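Local coordinates for protein dihydroorotase (PDB 6L0A) that catalyses the zinc-dependent interconversion of N-carbamoyl-L-aspartate and dihydroorotate, the third step of de novo pyrimidine biosynthesis, at residues 103-106 / 107-110; 208-211 / 212-215. All blocks are in the same frame, centred on the assembly; numbering follows the deposited sequence.

Contact 1: 103-106 / 107-110; sequences GVTT and NSAA. With LMR ((2S)-2-hydroxybutanedioic acid), chain M.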
loop_
_atom_site.group_PDB
_atom_site.type_symbol
_atom_site.label_atom_id
_atom_site.label_comp_id
_atom_site.label_asym_id
_atom_site.label_seq_id
_atom_site.Cartn_x
_atom_site.Cartn_y
_atom_site.Cartn_z
ATOM N N GLY C 103 11.594 1.497 14.456
ATOM C CA GLY C 103 10.206 1.687 14.108
ATOM C C GLY C 103 9.833 1.293 12.697
ATOM O O GLY C 103 8.636 1.282 12.370
ATOM N N VAL C 104 10.808 0.968 11.849
ATOM C CA VAL C 104 10.487 0.744 10.443
ATOM C C VAL C 104 9.836 -0.619 10.200
ATOM O O VAL C 104 9.073 -0.762 9.231
ATOM C CB VAL C 104 11.751 0.952 9.592
ATOM C CG1 VAL C 104 11.547 0.486 8.153
ATOM C CG2 VAL C 104 12.136 2.429 9.608
ATOM N N THR C 105 10.043 -1.607 11.072
ATOM C CA THR C 105 9.532 -2.936 10.759
ATOM C C THR C 105 9.344 -3.746 12.044
ATOM O O THR C 105 9.391 -3.210 13.155
ATOM C CB THR C 105 10.459 -3.627 9.752
ATOM O OG1 THR C 105 9.840 -4.828 9.286
ATOM C CG2 THR C 105 11.810 -3.947 10.373
ATOM N N THR C 106 9.108 -5.045 11.876
ATOM C CA THR C 106 8.791 -5.930 12.995
ATOM C C THR C 106 9.884 -5.922 14.055
ATOM O O THR C 106 11.063 -6.128 13.756
ATOM C CB THR C 106 8.596 -7.355 12.486
ATOM O OG1 THR C 106 7.623 -7.354 11.434
ATOM C CG2 THR C 106 8.159 -8.280 13.620
ATOM N N ASN C 107 9.475 -5.738 15.313
ATOM C CA ASN C 107 10.390 -5.802 16.456
ATOM C C ASN C 107 11.624 -4.933 16.238
ATOM O O ASN C 107 12.756 -5.340 16.514
ATOM C CB ASN C 107 10.789 -7.247 16.753
ATOM C CG ASN C 107 9.627 -8.064 17.269
ATOM O OD1 ASN C 107 8.599 -7.504 17.662
ATOM N ND2 ASN C 107 9.777 -9.396 17.270
ATOM N N SER C 108 11.401 -3.720 15.731
ATOM C CA SER C 108 12.464 -2.768 15.468
ATOM C C SER C 108 12.464 -1.617 16.466
ATOM O O SER C 108 13.232 -0.667 16.302
ATOM C CB SER C 108 12.343 -2.212 14.039
ATOM O OG SER C 108 11.179 -1.409 13.898
ATOM N N ALA C 109 11.610 -1.670 17.491
ATOM C CA ALA C 109 11.477 -0.516 18.377
ATOM C C ALA C 109 12.772 -0.244 19.132
ATOM O O ALA C 109 13.052 0.907 19.489
ATOM C CB ALA C 109 10.312 -0.725 19.346
ATOM N N ALA C 110 13.568 -1.280 19.378
ATOM C CA ALA C 110 14.870 -1.156 20.019
ATOM C C ALA C 110 15.994 -0.804 19.035
ATOM O O ALA C 110 17.163 -0.824 19.426
ATOM C CB ALA C 110 15.206 -2.461 20.752
HETATM C C1 LMR M . 11.557 -7.243 8.035
HETATM O O1A LMR M . 12.537 -7.855 7.533
HETATM O O1B LMR M . 11.483 -6.018 7.804
HETATM C C2 LMR M . 10.485 -7.932 8.911
HETATM O O2 LMR M . 9.166 -7.911 8.401
HETATM C C3 LMR M . 10.742 -9.400 8.986
HETATM C C4 LMR M . 10.020 -9.725 10.272
HETATM O O4A LMR M . 8.747 -9.659 10.382
HETATM O O4B LMR M . 10.784 -10.036 11.196
HETATM O O HOH W 1 8.692 -2.453 16.116
#
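Thr105 works on two fronts: its side chain holds the bound malate, while its carbonyl is gripped by Ser108 three residues on. Thr105 OG1 donates a short bond of 2.5 Å to O1B of the malate C1 carboxylate. The hydroxyl gets there by standing trans to the amide nitrogen of its own residue (chi1 -171°). Thr106 OG1 takes the opposite end of the ligand, donating to O4A of the C4 carboxylate at 2.8 Å. Two consecutive hydroxyls thus span the diacid, with Arg18 and Asn43 as further donors to it and a zinc ion close to Thr105. Behind them the chain makes a type II beta turn from Thr105 to Ser108, part of the loop between helices 82-90 and 121-130. This segment probably corresponds to the mobile active-site loop of class II dihydroorotases, which in the Escherichia coli enzyme folds over the substrate with a pair of threonines. The turn's own amide bond, Ser108 N to Thr105 O, is weak at 3.3 Å. Ser108 OG reinforces it, donating to Thr105 O at 2.6 Å and tilted 34° from the carbonyl plane. A water bridges the same two residues, giving a hydrogen to Thr105 O (3.1 Å) and accepting one from Ser108 N (3.0 Å), which leaves the Thr105 carbonyl with three donors. Farther out, Gly103 N reaches Ser108 O at 3.3 Å, coming from above the carbonyl plane and drawing the loop's two limbs together. At the turn's corner Asn107 adopts a positive phi (50°); its side-chain amide is held at both ends, ND2 by Asn43 O and OD1 by Gln45 NE2. Asn43 ND2 bonds both Thr106 O and the malate, so a first-shell residue also braces the turn.

Contact 2: 208-211 / 212-215; sequences TLTA and HHLF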
loop_
_atom_site.group_PDB
_atom_site.type_symbol
_atom_site.label_atom_id
_atom_site.label_comp_id
_atom_site.label_asym_id
_atom_site.label_seq_id
_atom_site.Cartn_x
_atom_site.Cartn_y
_atom_site.Cartn_z
ATOM N N THR C 208 21.246 -8.460 -0.736
ATOM C CA THR C 208 20.432 -9.652 -0.899
ATOM C C THR C 208 19.126 -9.282 -1.594
ATOM O O THR C 208 18.657 -8.145 -1.514
ATOM C CB THR C 208 20.154 -10.339 0.438
ATOM O OG1 THR C 208 19.572 -9.403 1.361
ATOM C CG2 THR C 208 21.456 -10.945 1.030
ATOM N N LEU C 209 18.570 -10.243 -2.326
ATOM C CA LEU C 209 17.276 -10.080 -2.970
ATOM C C LEU C 209 16.360 -11.195 -2.499
ATOM O O LEU C 209 16.779 -12.350 -2.398
ATOM C CB LEU C 209 17.407 -10.095 -4.496
ATOM C CG LEU C 209 18.302 -8.977 -5.051
ATOM C CD1 LEU C 209 18.613 -9.234 -6.522
ATOM C CD2 LEU C 209 17.645 -7.605 -4.869
ATOM N N THR C 210 15.121 -10.839 -2.176
ATOM C CA THR C 210 14.148 -11.796 -1.693
ATOM C C THR C 210 13.471 -12.487 -2.865
ATOM O O THR C 210 13.602 -12.079 -4.020
ATOM C CB THR C 210 13.068 -11.115 -0.864
ATOM O OG1 THR C 210 12.273 -10.301 -1.739
ATOM C CG2 THR C 210 13.685 -10.253 0.236
ATOM N N ALA C 211 12.719 -13.532 -2.544
ATOM C CA ALA C 211 11.848 -14.133 -3.547
ATOM C C ALA C 211 10.699 -13.196 -3.896
ATOM O O ALA C 211 10.391 -12.986 -5.074
ATOM C CB ALA C 211 11.314 -15.472 -3.046
ATOM N N HIS C 212 10.064 -12.600 -2.886
ATOM C CA HIS C 212 8.800 -11.918 -3.168
ATOM C C HIS C 212 9.006 -10.590 -3.892
ATOM O O HIS C 212 8.126 -10.161 -4.646
ATOM C CB HIS C 212 7.981 -11.733 -1.889
ATOM C CG HIS C 212 8.744 -11.169 -0.728
ATOM N ND1 HIS C 212 9.584 -11.934 0.055
ATOM C CD2 HIS C 212 8.748 -9.930 -0.186
ATOM C CE1 HIS C 212 10.089 -11.181 1.018
ATOM N NE2 HIS C 212 9.589 -9.963 0.901
ATOM N N HIS C 213 10.153 -9.937 -3.714
ATOM C CA HIS C 213 10.375 -8.706 -4.463
ATOM C C HIS C 213 10.703 -8.958 -5.931
ATOM O O HIS C 213 10.735 -7.998 -6.701
ATOM C CB HIS C 213 11.481 -7.882 -3.804
ATOM C CG HIS C 213 11.070 -7.273 -2.493
ATOM N ND1 HIS C 213 11.599 -7.664 -1.279
ATOM C CD2 HIS C 213 10.171 -6.294 -2.214
ATOM C CE1 HIS C 213 11.038 -6.956 -0.309
ATOM N NE2 HIS C 213 10.174 -6.113 -0.851
ATOM N N LEU C 214 10.973 -10.207 -6.324
ATOM C CA LEU C 214 11.120 -10.549 -7.736
ATOM C C LEU C 214 9.774 -10.733 -8.421
ATOM O O LEU C 214 9.730 -10.834 -9.654
ATOM C CB LEU C 214 11.954 -11.822 -7.889
ATOM C CG LEU C 214 13.344 -11.773 -7.241
ATOM C CD1 LEU C 214 14.143 -13.031 -7.575
ATOM C CD2 LEU C 214 14.102 -10.515 -7.669
ATOM N N PHE C 215 8.688 -10.770 -7.650
ATOM C CA PHE C 215 7.326 -10.922 -8.148
ATOM C C PHE C 215 6.459 -9.700 -7.910
ATOM O O PHE C 215 5.687 -9.306 -8.791
ATOM C CB PHE C 215 6.635 -12.110 -7.464
ATOM C CG PHE C 215 7.169 -13.457 -7.866
ATOM C CD1 PHE C 215 8.170 -14.075 -7.120
ATOM C CD2 PHE C 215 6.644 -14.127 -8.964
ATOM C CE1 PHE C 215 8.641 -15.330 -7.464
ATOM C CE2 PHE C 215 7.120 -15.380 -9.319
ATOM C CZ PHE C 215 8.123 -15.978 -8.571
HETATM O O HOH W 2 11.148 -14.121 0.001
#
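Thr210 lies against the face of His212 and the edge of His213, the two histidines that follow it. CB lies over one face of the His212 imidazole in a CH-pi contact, 3.9 Å from the ring centroid and 28° off its normal; CE1 is its nearest ring atom. OG1 sits above the centre of that same ring, yet its bonds go to His213: it accepts from His213 N at 2.9 Å and pairs with His213 ND1 at 2.8 Å near the imidazole plane. With chi1 at 69° the hydroxyl leans over its own main chain, where it can serve both partners. CG2 meets the edge of the His213 ring, 3.7 Å from ND1. One residue on, Leu214 N donates to Ala211 O at 3.1 Å, and the Phe215 ring edge meets that same oxygen. Buried Thr210 O has no polar partner; Leu214 CG rests against it. A water joins His212 ND1 and, weakly, Ala211 N. This turn leaves the end of strand 205-209 in the parallel barrel sheet, beside zinc ligand His180, with Ala211, Leu214 and Phe215 against helix 283-293 and Leu209, His213 and Leu214 against helix 236-246.

Overall arrangement
Contact 1 comes first along the chain, in the loop between helices 82-90 and 121-130; contact 2 follows about a hundred residues later, where strand 205-209 runs out into a turn. Strands 133-136 and 175-178, which carry the chain into zinc ligands His137 and His180, come between them in sequence. The two centres are about 21 Å apart and the nearest atoms about 10 Å, without touching. Both approach the metal centre of the TIM-barrel-like fold, but at different depths: 103-110 is a surface loop binding malate directly, whereas 208-215 is a mostly buried turn, nearer the centre of the chain, with the Thr210 side chain about 4 Å from those of His180 and Asp258.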